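Local coordinates for protein alpha-1,2-mannosidase (Bacteroides thetaiotaomicron, PDB 2WW2) that hydrolyses alpha-mannosides with inversion of configuration, as a calcium-dependent alpha-1,2-mannosidase of glycoside hydrolase family 92, at residues P310-G318 against E363-G374; D595-Q604 against Q722-Y733. All blocks are in the same frame, centred on the assembly; numbering follows the deposited sequence.

Interaction 1 of 2, residues P310-G318 against E363-G374; sequences PVYYSPYDG and ESGFMPEWASPG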
loop_
_atom_site.group_PDB
_atom_site.type_symbol
_atom_site.label_atom_id
_atom_site.label_comp_id
_atom_site.label_asym_id
_atom_site.label_seq_id
_atom_site.Cartn_x
_atom_site.Cartn_y
_atom_site.Cartn_z
ATOM N N PRO A 310 -26.925 36.980 33.034
ATOM C CA PRO A 310 -26.814 35.923 32.021
ATOM C C PRO A 310 -28.053 35.041 32.020
ATOM O O PRO A 310 -28.471 34.559 33.075
ATOM C CB PRO A 310 -25.587 35.111 32.471
ATOM C CG PRO A 310 -25.513 35.352 33.989
ATOM C CD PRO A 310 -26.034 36.763 34.192
ATOM N N VAL A 311 -28.645 34.857 30.846
ATOM C CA VAL A 311 -29.780 33.967 30.684
ATOM C C VAL A 311 -29.560 33.172 29.399
ATOM O O VAL A 311 -28.752 33.560 28.542
ATOM C CB VAL A 311 -31.125 34.740 30.586
ATOM C CG1 VAL A 311 -31.501 35.341 31.932
ATOM C CG2 VAL A 311 -31.048 35.843 29.516
ATOM N N TYR A 312 -30.254 32.047 29.269
ATOM C CA TYR A 312 -30.167 31.291 28.035
ATOM C C TYR A 312 -31.459 30.581 27.720
ATOM O O TYR A 312 -32.207 30.159 28.615
ATOM C CB TYR A 312 -28.995 30.286 28.073
ATOM C CG TYR A 312 -29.107 29.226 29.167
ATOM C CD1 TYR A 312 -29.724 28.003 28.910
ATOM C CD2 TYR A 312 -28.596 29.450 30.443
ATOM C CE1 TYR A 312 -29.839 27.031 29.907
ATOM C CE2 TYR A 312 -28.711 28.477 31.465
ATOM C CZ TYR A 312 -29.332 27.268 31.178
ATOM O OH TYR A 312 -29.459 26.287 32.148
ATOM N N TYR A 313 -31.718 30.474 26.423
ATOM C CA TYR A 313 -32.691 29.539 25.893
ATOM C C TYR A 313 -32.077 28.150 26.011
ATOM O O TYR A 313 -30.983 27.910 25.499
ATOM C CB TYR A 313 -32.943 29.837 24.410
ATOM C CG TYR A 313 -33.769 28.766 23.696
ATOM C CD1 TYR A 313 -35.147 28.702 23.864
ATOM C CD2 TYR A 313 -33.168 27.847 22.832
ATOM C CE1 TYR A 313 -35.918 27.745 23.195
ATOM C CE2 TYR A 313 -33.929 26.876 22.164
ATOM C CZ TYR A 313 -35.298 26.828 22.353
ATOM O OH TYR A 313 -36.056 25.882 21.687
ATOM N N SER A 314 -32.762 27.227 26.677
ATOM C CA SER A 314 -32.223 25.882 26.778
ATOM C C SER A 314 -32.514 25.066 25.527
ATOM O O SER A 314 -33.689 24.871 25.178
ATOM C CB SER A 314 -32.832 25.150 27.978
ATOM O OG SER A 314 -32.413 23.797 27.952
ATOM N N PRO A 315 -31.457 24.553 24.858
ATOM C CA PRO A 315 -31.762 23.707 23.716
ATOM C C PRO A 315 -32.104 22.300 24.178
ATOM O O PRO A 315 -32.285 21.424 23.333
ATOM C CB PRO A 315 -30.454 23.706 22.903
ATOM C CG PRO A 315 -29.375 23.862 23.948
ATOM C CD PRO A 315 -30.003 24.711 25.070
ATOM N N TYR A 316 -32.187 22.089 25.499
ATOM C CA TYR A 316 -32.594 20.797 26.054
ATOM C C TYR A 316 -34.062 20.746 26.475
ATOM O O TYR A 316 -34.715 19.715 26.287
ATOM C CB TYR A 316 -31.676 20.354 27.212
ATOM C CG TYR A 316 -30.238 20.192 26.740
ATOM C CD1 TYR A 316 -29.827 19.027 26.101
ATOM C CD2 TYR A 316 -29.320 21.232 26.874
ATOM C CE1 TYR A 316 -28.540 18.893 25.626
ATOM C CE2 TYR A 316 -28.028 21.098 26.416
ATOM C CZ TYR A 316 -27.648 19.924 25.795
ATOM O OH TYR A 316 -26.376 19.773 25.320
ATOM N N ASP A 317 -34.590 21.837 27.025
ATOM C CA ASP A 317 -35.997 21.837 27.446
ATOM C C ASP A 317 -36.809 22.994 26.852
ATOM O O ASP A 317 -38.010 23.091 27.080
ATOM C CB ASP A 317 -36.150 21.740 28.978
ATOM C CG ASP A 317 -35.747 23.012 29.720
ATOM O OD1 ASP A 317 -35.480 24.072 29.104
ATOM O OD2 ASP A 317 -35.706 22.952 30.960
ATOM N N GLY A 318 -36.152 23.870 26.087
ATOM C CA GLY A 318 -36.866 24.947 25.397
ATOM C C GLY A 318 -37.363 26.115 26.247
ATOM O O GLY A 318 -38.014 27.033 25.734
ATOM N N GLU A 363 -31.769 19.682 32.779
ATOM C CA GLU A 363 -32.806 19.982 31.799
ATOM C C GLU A 363 -33.227 18.792 30.925
ATOM O O GLU A 363 -34.309 18.822 30.336
ATOM C CB GLU A 363 -32.362 21.171 30.928
ATOM C CG GLU A 363 -32.402 22.473 31.691
ATOM C CD GLU A 363 -31.360 23.482 31.240
ATOM O OE1 GLU A 363 -30.973 23.486 30.050
ATOM O OE2 GLU A 363 -30.932 24.288 32.080
ATOM N N SER A 364 -32.400 17.755 30.833
ATOM C CA SER A 364 -32.681 16.653 29.900
ATOM C C SER A 364 -32.601 15.246 30.491
ATOM O O SER A 364 -33.063 14.288 29.874
ATOM C CB SER A 364 -31.722 16.713 28.703
ATOM O OG SER A 364 -30.448 16.231 29.077
ATOM N N GLY A 365 -31.971 15.103 31.648
ATOM C CA GLY A 365 -31.788 13.766 32.235
ATOM C C GLY A 365 -30.434 13.135 31.936
ATOM O O GLY A 365 -30.030 12.173 32.609
ATOM N N PHE A 366 -29.724 13.670 30.937
ATOM C CA PHE A 366 -28.403 13.155 30.589
ATOM C C PHE A 366 -27.420 14.297 30.381
ATOM O O PHE A 366 -27.794 15.370 29.906
ATOM C CB PHE A 366 -28.457 12.326 29.290
ATOM C CG PHE A 366 -29.115 10.963 29.442
ATOM C CD1 PHE A 366 -28.365 9.854 29.807
ATOM C CD2 PHE A 366 -30.466 10.794 29.166
ATOM C CE1 PHE A 366 -28.942 8.594 29.924
ATOM C CE2 PHE A 366 -31.060 9.540 29.282
ATOM C CZ PHE A 366 -30.294 8.433 29.672
ATOM N N MET A 367 -26.150 14.057 30.678
ATOM C CA MET A 367 -25.118 14.988 30.248
ATOM C C MET A 367 -24.920 14.849 28.744
ATOM O O MET A 367 -25.082 13.761 28.182
ATOM C CB MET A 367 -23.793 14.718 30.962
ATOM C CG MET A 367 -23.872 14.884 32.474
ATOM S SD MET A 367 -22.239 14.761 33.242
ATOM C CE MET A 367 -21.985 12.984 33.202
ATOM N N PRO A 368 -24.572 15.954 28.071
ATOM C CA PRO A 368 -24.357 15.830 26.635
ATOM C C PRO A 368 -23.022 15.146 26.317
ATOM O O PRO A 368 -22.109 15.149 27.161
ATOM C CB PRO A 368 -24.319 17.279 26.156
ATOM C CG PRO A 368 -23.866 18.074 27.358
ATOM C CD PRO A 368 -24.343 17.313 28.576
ATOM N N GLU A 369 -22.921 14.568 25.113
ATOM C CA GLU A 369 -21.669 14.014 24.620
ATOM C C GLU A 369 -21.355 14.730 23.301
ATOM O O GLU A 369 -20.331 15.392 23.201
ATOM C CB GLU A 369 -21.734 12.486 24.468
ATOM C CG GLU A 369 -21.996 11.708 25.779
ATOM C CD GLU A 369 -20.885 11.833 26.816
ATOM O OE1 GLU A 369 -19.811 12.370 26.477
ATOM O OE2 GLU A 369 -21.080 11.408 27.987
ATOM N N TRP A 370 -22.254 14.617 22.321
ATOM C CA TRP A 370 -22.264 15.529 21.161
ATOM C C TRP A 370 -23.517 16.404 21.280
ATOM O O TRP A 370 -24.626 15.885 21.417
ATOM C CB TRP A 370 -22.290 14.743 19.832
ATOM C CG TRP A 370 -21.123 15.077 18.924
ATOM C CD1 TRP A 370 -20.079 14.259 18.591
ATOM C CD2 TRP A 370 -20.874 16.338 18.271
ATOM N NE1 TRP A 370 -19.193 14.932 17.748
ATOM C CE2 TRP A 370 -19.668 16.204 17.539
ATOM C CE3 TRP A 370 -21.570 17.554 18.211
ATOM C CZ2 TRP A 370 -19.134 17.250 16.776
ATOM C CZ3 TRP A 370 -21.026 18.610 17.472
ATOM C CH2 TRP A 370 -19.817 18.443 16.756
ATOM N N ALA A 371 -23.340 17.726 21.259
ATOM C CA ALA A 371 -24.447 18.674 21.365
ATOM C C ALA A 371 -24.378 19.667 20.221
ATOM O O ALA A 371 -23.307 20.233 19.950
ATOM C CB ALA A 371 -24.360 19.448 22.700
ATOM N N SER A 372 -25.518 19.898 19.573
ATOM C CA SER A 372 -25.605 20.913 18.519
ATOM C C SER A 372 -27.060 21.156 18.071
ATOM O O SER A 372 -27.526 20.562 17.098
ATOM C CB SER A 372 -24.761 20.492 17.303
ATOM O OG SER A 372 -24.711 21.536 16.331
ATOM N N PRO A 373 -27.794 22.018 18.783
ATOM C CA PRO A 373 -27.391 22.660 20.032
ATOM C C PRO A 373 -27.764 21.793 21.231
ATOM O O PRO A 373 -27.180 21.933 22.299
ATOM C CB PRO A 373 -28.219 23.948 20.038
ATOM C CG PRO A 373 -29.474 23.609 19.272
ATOM C CD PRO A 373 -29.086 22.538 18.274
ATOM N N GLY A 374 -28.733 20.911 21.039
ATOM C CA GLY A 374 -29.096 19.935 22.047
ATOM C C GLY A 374 -28.492 18.591 21.693
ATOM O O GLY A 374 -27.598 18.511 20.847
HETATM O O HOH W 1 -36.353 18.097 28.404
#
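An ST turn begun by Ser314, just beyond strand 310-313 of a small antiparallel sheet in the GH92 catalytic domain, is tied here to Glu363 in the last turn of helix 347-364. Glutamate is long enough to cross from the helix and has an oxygen for each of two hydroxyls: a bend at chi2 (149°) sets OE2 near the plane of the Tyr312 ring, where OH donates a very short bond of 2.5 Å to it. Ser314 OG donates to Glu363 OE1 (2.6 Å), approaching 43° out of the carboxylate plane. The hydroxyls of Tyr312 and Ser314, both donating to Glu363, would probably favour its charged form. Ser314 OG also accepts from the backbone N of both Tyr316 and Asp317, so three bonds grip this one hydroxyl. Asp317 crosses the Glu363 chain at a slant, OD2 against its CG, with OD1 bound to Asn319 N.

Tyr316 reaches into segment 365-374. Gly374 CA sits over its ring face, 4.2 Å from the centroid, and Tyr316 OH ends 3.3 Å from Ala371 CB and beside Pro368 CB. Bare of a side chain, Gly374 suits a place pressed against both this ring and Pro315 O. Next to it the cis-linked Pro373 packs on Pro315, CB to CB at 3.6 Å. A water joins the two backbones, donating to Tyr316 O and, at 2.9 Å, to Glu363 O.

Interaction 2 of 2, residues D595-Q604 against Q722-Y733; sequences DYIGQPWKTQ and QQRGTQPADFPY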
loop_
_atom_site.group_PDB
_atom_site.type_symbol
_atom_site.label_atom_id
_atom_site.label_comp_id
_atom_site.label_asym_id
_atom_site.label_seq_id
_atom_site.Cartn_x
_atom_site.Cartn_y
_atom_site.Cartn_z
ATOM N N ASP A 595 7.631 8.602 27.269
ATOM C CA ASP A 595 7.888 9.261 28.570
ATOM C C ASP A 595 7.600 8.352 29.753
ATOM O O ASP A 595 8.083 8.600 30.865
ATOM C CB ASP A 595 6.997 10.495 28.756
ATOM C CG ASP A 595 7.518 11.750 28.048
ATOM O OD1 ASP A 595 8.681 11.792 27.607
ATOM O OD2 ASP A 595 6.743 12.737 27.968
ATOM N N TYR A 596 6.777 7.328 29.525
ATOM C CA TYR A 596 6.288 6.443 30.587
ATOM C C TYR A 596 7.105 5.158 30.704
ATOM O O TYR A 596 6.961 4.395 31.669
ATOM C CB TYR A 596 4.808 6.075 30.330
ATOM C CG TYR A 596 3.868 7.262 30.403
ATOM C CD1 TYR A 596 2.976 7.406 31.471
ATOM C CD2 TYR A 596 3.885 8.243 29.418
ATOM C CE1 TYR A 596 2.124 8.504 31.552
ATOM C CE2 TYR A 596 3.043 9.349 29.488
ATOM C CZ TYR A 596 2.165 9.471 30.562
ATOM O OH TYR A 596 1.350 10.575 30.627
ATOM N N ILE A 597 7.947 4.904 29.706
ATOM C CA ILE A 597 8.627 3.628 29.621
ATOM C C ILE A 597 10.121 3.802 29.369
ATOM O O ILE A 597 10.769 2.893 28.865
ATOM C CB ILE A 597 7.982 2.727 28.531
ATOM C CG1 ILE A 597 8.104 3.367 27.152
ATOM C CG2 ILE A 597 6.520 2.528 28.827
ATOM C CD1 ILE A 597 7.190 2.746 26.120
ATOM N N GLY A 598 10.646 4.989 29.670
ATOM C CA GLY A 598 12.087 5.171 29.820
ATOM C C GLY A 598 12.891 5.696 28.653
ATOM O O GLY A 598 14.120 5.699 28.706
ATOM N N GLN A 599 12.232 6.155 27.596
ATOM C CA GLN A 599 12.996 6.698 26.477
ATOM C C GLN A 599 12.424 8.023 25.977
ATOM O O GLN A 599 11.964 8.108 24.834
ATOM C CB GLN A 599 13.076 5.678 25.340
ATOM C CG GLN A 599 13.672 4.320 25.765
ATOM C CD GLN A 599 13.985 3.431 24.575
ATOM O OE1 GLN A 599 13.391 3.575 23.503
ATOM N NE2 GLN A 599 14.914 2.497 24.759
ATOM N N PRO A 600 12.448 9.057 26.833
ATOM C CA PRO A 600 11.855 10.362 26.499
ATOM C C PRO A 600 12.454 10.984 25.239
ATOM O O PRO A 600 11.802 11.799 24.584
ATOM C CB PRO A 600 12.143 11.236 27.746
ATOM C CG PRO A 600 13.148 10.479 28.540
ATOM C CD PRO A 600 12.966 9.018 28.212
ATOM N N TRP A 601 13.682 10.602 24.896
ATOM C CA TRP A 601 14.326 11.184 23.717
ATOM C C TRP A 601 13.591 10.837 22.431
ATOM O O TRP A 601 13.603 11.620 21.492
ATOM C CB TRP A 601 15.816 10.810 23.619
ATOM C CG TRP A 601 16.113 9.328 23.575
ATOM C CD1 TRP A 601 16.244 8.544 22.462
ATOM C CD2 TRP A 601 16.351 8.472 24.700
ATOM N NE1 TRP A 601 16.524 7.244 22.828
ATOM C CE2 TRP A 601 16.601 7.176 24.196
ATOM C CE3 TRP A 601 16.366 8.674 26.083
ATOM C CZ2 TRP A 601 16.869 6.087 25.029
ATOM C CZ3 TRP A 601 16.641 7.584 26.913
ATOM C CH2 TRP A 601 16.887 6.311 26.380
ATOM N N LYS A 602 12.944 9.672 22.399
ATOM C CA LYS A 602 12.139 9.291 21.243
ATOM C C LYS A 602 10.858 10.144 21.103
ATOM O O LYS A 602 10.467 10.500 20.005
ATOM C CB LYS A 602 11.835 7.791 21.278
ATOM C CG LYS A 602 13.103 6.925 21.071
ATOM C CD LYS A 602 12.746 5.419 20.965
ATOM C CE LYS A 602 13.955 4.555 20.585
ATOM N NZ LYS A 602 13.562 3.117 20.691
ATOM N N THR A 603 10.221 10.465 22.227
ATOM C CA THR A 603 9.125 11.427 22.258
ATOM C C THR A 603 9.605 12.749 21.678
ATOM O O THR A 603 8.961 13.320 20.800
ATOM C CB THR A 603 8.625 11.652 23.720
ATOM O OG1 THR A 603 7.892 10.501 24.152
ATOM C CG2 THR A 603 7.721 12.875 23.799
ATOM N N GLN A 604 10.775 13.195 22.128
ATOM C CA GLN A 604 11.314 14.474 21.706
ATOM C C GLN A 604 11.566 14.492 20.190
ATOM O O GLN A 604 11.194 15.452 19.497
ATOM C CB GLN A 604 12.608 14.767 22.469
ATOM C CG GLN A 604 12.390 15.060 23.958
ATOM C CD GLN A 604 13.599 14.696 24.827
ATOM O OE1 GLN A 604 14.749 14.662 24.361
ATOM N NE2 GLN A 604 13.338 14.423 26.103
ATOM N N GLN A 722 20.747 9.886 26.775
ATOM C CA GLN A 722 20.136 8.615 27.142
ATOM C C GLN A 722 20.213 8.305 28.627
ATOM O O GLN A 722 19.749 7.252 29.058
ATOM C CB GLN A 722 20.710 7.468 26.295
ATOM C CG GLN A 722 20.180 7.511 24.868
ATOM C CD GLN A 722 20.892 6.577 23.930
ATOM O OE1 GLN A 722 21.550 5.637 24.354
ATOM N NE2 GLN A 722 20.760 6.826 22.645
ATOM N N GLN A 723 20.811 9.209 29.399
ATOM C CA GLN A 723 20.880 9.040 30.853
ATOM C C GLN A 723 19.824 9.849 31.573
ATOM O O GLN A 723 19.797 9.858 32.801
ATOM C CB GLN A 723 22.236 9.471 31.411
ATOM C CG GLN A 723 23.436 8.995 30.629
ATOM C CD GLN A 723 24.689 8.964 31.457
ATOM O OE1 GLN A 723 25.610 9.748 31.231
ATOM N NE2 GLN A 723 24.738 8.052 32.435
ATOM N N ARG A 724 18.987 10.570 30.831
ATOM C CA ARG A 724 18.027 11.470 31.466
ATOM C C ARG A 724 16.602 10.965 31.308
ATOM O O ARG A 724 16.184 10.593 30.215
ATOM C CB ARG A 724 18.139 12.884 30.860
ATOM C CG ARG A 724 17.090 13.828 31.359
ATOM C CD ARG A 724 17.225 15.247 30.797
ATOM N NE ARG A 724 16.258 16.076 31.506
ATOM C CZ ARG A 724 14.958 16.065 31.255
ATOM N NH1 ARG A 724 14.500 15.332 30.257
ATOM N NH2 ARG A 724 14.125 16.800 31.988
ATOM N N GLY A 725 15.844 10.973 32.395
ATOM C CA GLY A 725 14.426 10.639 32.321
ATOM C C GLY A 725 14.148 9.156 32.172
ATOM O O GLY A 725 13.094 8.769 31.667
ATOM N N THR A 726 15.084 8.321 32.627
ATOM C CA THR A 726 14.978 6.875 32.424
ATOM C C THR A 726 14.573 6.106 33.685
ATOM O O THR A 726 14.361 4.900 33.636
ATOM C CB THR A 726 16.318 6.294 31.922
ATOM O OG1 THR A 726 17.318 6.531 32.916
ATOM C CG2 THR A 726 16.742 6.972 30.623
ATOM N N GLN A 727 14.452 6.794 34.812
ATOM C CA GLN A 727 14.148 6.118 36.077
ATOM C C GLN A 727 12.650 6.055 36.391
ATOM O O GLN A 727 11.892 6.897 35.953
ATOM C CB GLN A 727 14.877 6.825 37.221
ATOM C CG GLN A 727 16.377 6.862 37.031
ATOM C CD GLN A 727 16.944 5.462 36.889
ATOM O OE1 GLN A 727 16.797 4.635 37.789
ATOM N NE2 GLN A 727 17.575 5.181 35.747
ATOM N N PRO A 728 12.224 5.060 37.187
ATOM C CA PRO A 728 10.801 4.967 37.531
ATOM C C PRO A 728 10.251 6.231 38.187
ATOM O O PRO A 728 9.087 6.565 37.985
ATOM C CB PRO A 728 10.745 3.770 38.497
ATOM C CG PRO A 728 11.924 2.919 38.073
ATOM C CD PRO A 728 13.001 3.923 37.714
ATOM N N ALA A 729 11.072 6.945 38.949
ATOM C CA ALA A 729 10.614 8.189 39.554
ATOM C C ALA A 729 10.326 9.263 38.515
ATOM O O ALA A 729 9.653 10.241 38.815
ATOM C CB ALA A 729 11.628 8.709 40.556
ATOM N N ASP A 730 10.852 9.097 37.302
ATOM C CA ASP A 730 10.681 10.115 36.274
ATOM C C ASP A 730 9.389 9.942 35.462
ATOM O O ASP A 730 9.011 10.842 34.710
ATOM C CB ASP A 730 11.876 10.122 35.310
ATOM C CG ASP A 730 13.195 10.375 36.018
ATOM O OD1 ASP A 730 13.214 11.170 36.984
ATOM O OD2 ASP A 730 14.210 9.777 35.600
ATOM N N PHE A 731 8.726 8.794 35.599
ATOM C CA PHE A 731 7.572 8.467 34.750
ATOM C C PHE A 731 6.262 9.065 35.276
ATOM O O PHE A 731 6.042 9.121 36.490
ATOM C CB PHE A 731 7.401 6.944 34.571
ATOM C CG PHE A 731 8.653 6.222 34.128
ATOM C CD1 PHE A 731 9.644 6.877 33.407
ATOM C CD2 PHE A 731 8.823 4.875 34.422
ATOM C CE1 PHE A 731 10.790 6.209 33.015
ATOM C CE2 PHE A 731 9.954 4.199 34.024
ATOM C CZ PHE A 731 10.938 4.860 33.319
ATOM N N PRO A 732 5.368 9.476 34.368
ATOM C CA PRO A 732 4.070 9.989 34.808
ATOM C C PRO A 732 3.137 8.871 35.277
ATOM O O PRO A 732 3.548 7.696 35.370
ATOM C CB PRO A 732 3.513 10.697 33.556
ATOM C CG PRO A 732 4.682 10.775 32.595
ATOM C CD PRO A 732 5.536 9.596 32.913
ATOM N N TYR A 733 1.896 9.237 35.596
ATOM C CA TYR A 733 0.950 8.330 36.236
ATOM C C TYR A 733 0.539 7.114 35.395
ATOM O O TYR A 733 0.352 7.212 34.190
ATOM C CB TYR A 733 -0.314 9.116 36.614
ATOM C CG TYR A 733 -1.465 8.276 37.142
ATOM C CD1 TYR A 733 -1.557 7.965 38.494
ATOM C CD2 TYR A 733 -2.477 7.832 36.293
ATOM C CE1 TYR A 733 -2.598 7.229 38.986
ATOM C CE2 TYR A 733 -3.523 7.081 36.775
ATOM C CZ TYR A 733 -3.581 6.794 38.130
ATOM O OH TYR A 733 -4.608 6.072 38.633
HETATM O O HOH W 2 15.661 14.310 27.935
#
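Gly598 and Thr726 bring their CA atoms to 4.2 Å, and Tyr596 and Phe731 theirs to 4.8 Å, where the C-terminal tail beyond strand 710-717 covers the loop leading into helix 600-613 of the catalytic domain. Glycine suits position 598 because, at phi 97°, a CB would be jammed against the carbonyl O of Ile597.

Phe731 fills the middle. Tyr596 O lies over one ring face, while the opposite face is covered from within the tail by Gln727 O and Pro728 CA; Gly598 N comes within 3.6 Å of Phe731 CE1. Proline follows with a compact, rigid ring: Pro732 CG stands over the Tyr596 ring in a CH-pi contact, 3.6 Å from the centroid, and Tyr733 O meets the ring edge in plane. Asn699 ND2 bonds to both Asp595 O and Gly725 O, so one side chain joins the two segments.

At the start of helix 600-613, a chi1 of 58° swings the Trp601 indole back over Gln599 CB, with the Gln722 chain on the opposite face. Gln722 CG lies 3.6 Å from the centroid of the six-membered ring; glutamine suits this place because its methylenes cover the indole while its amide bonds to Ser59 and Thr57 of a second copy of the protein in the crystal assembly. Thr726 turns its methyl CG2 to the indole edge, 3.8 Å from Trp601 CZ3. Pro600 packs its CG on Arg724 O. Gln604 OE1 accepts from Ile686 N, and Arg724 has its strongest polar partner in Phe696; between these two side chains a water accepts from Gln604 NE2 (3.0 Å) and from Arg724 NH1 (2.8 Å).

In the fold
Interactions 1 and 2 follow one another along the chain, with centres about 43 Å apart and nearest atoms about 19 Å apart, so they do not touch. Interaction 1 lies nearer the middle of the molecule, its centre about 19 Å from the chain centre, where Tyr313 and Gly318 also bond to Asn179 of the N-terminal domain. Interaction 2, its centre about 30 Å from the chain centre, packs the C-terminal tail against the catalytic domain and meets another copy of the protein through Gln722. Neither contact supplies a ligand to the two sodium sites. One of these sites, however, uses Tyr622, Gly624 and Asp627, which lie in the sequence between the two segments of interaction 2, together with Ser19.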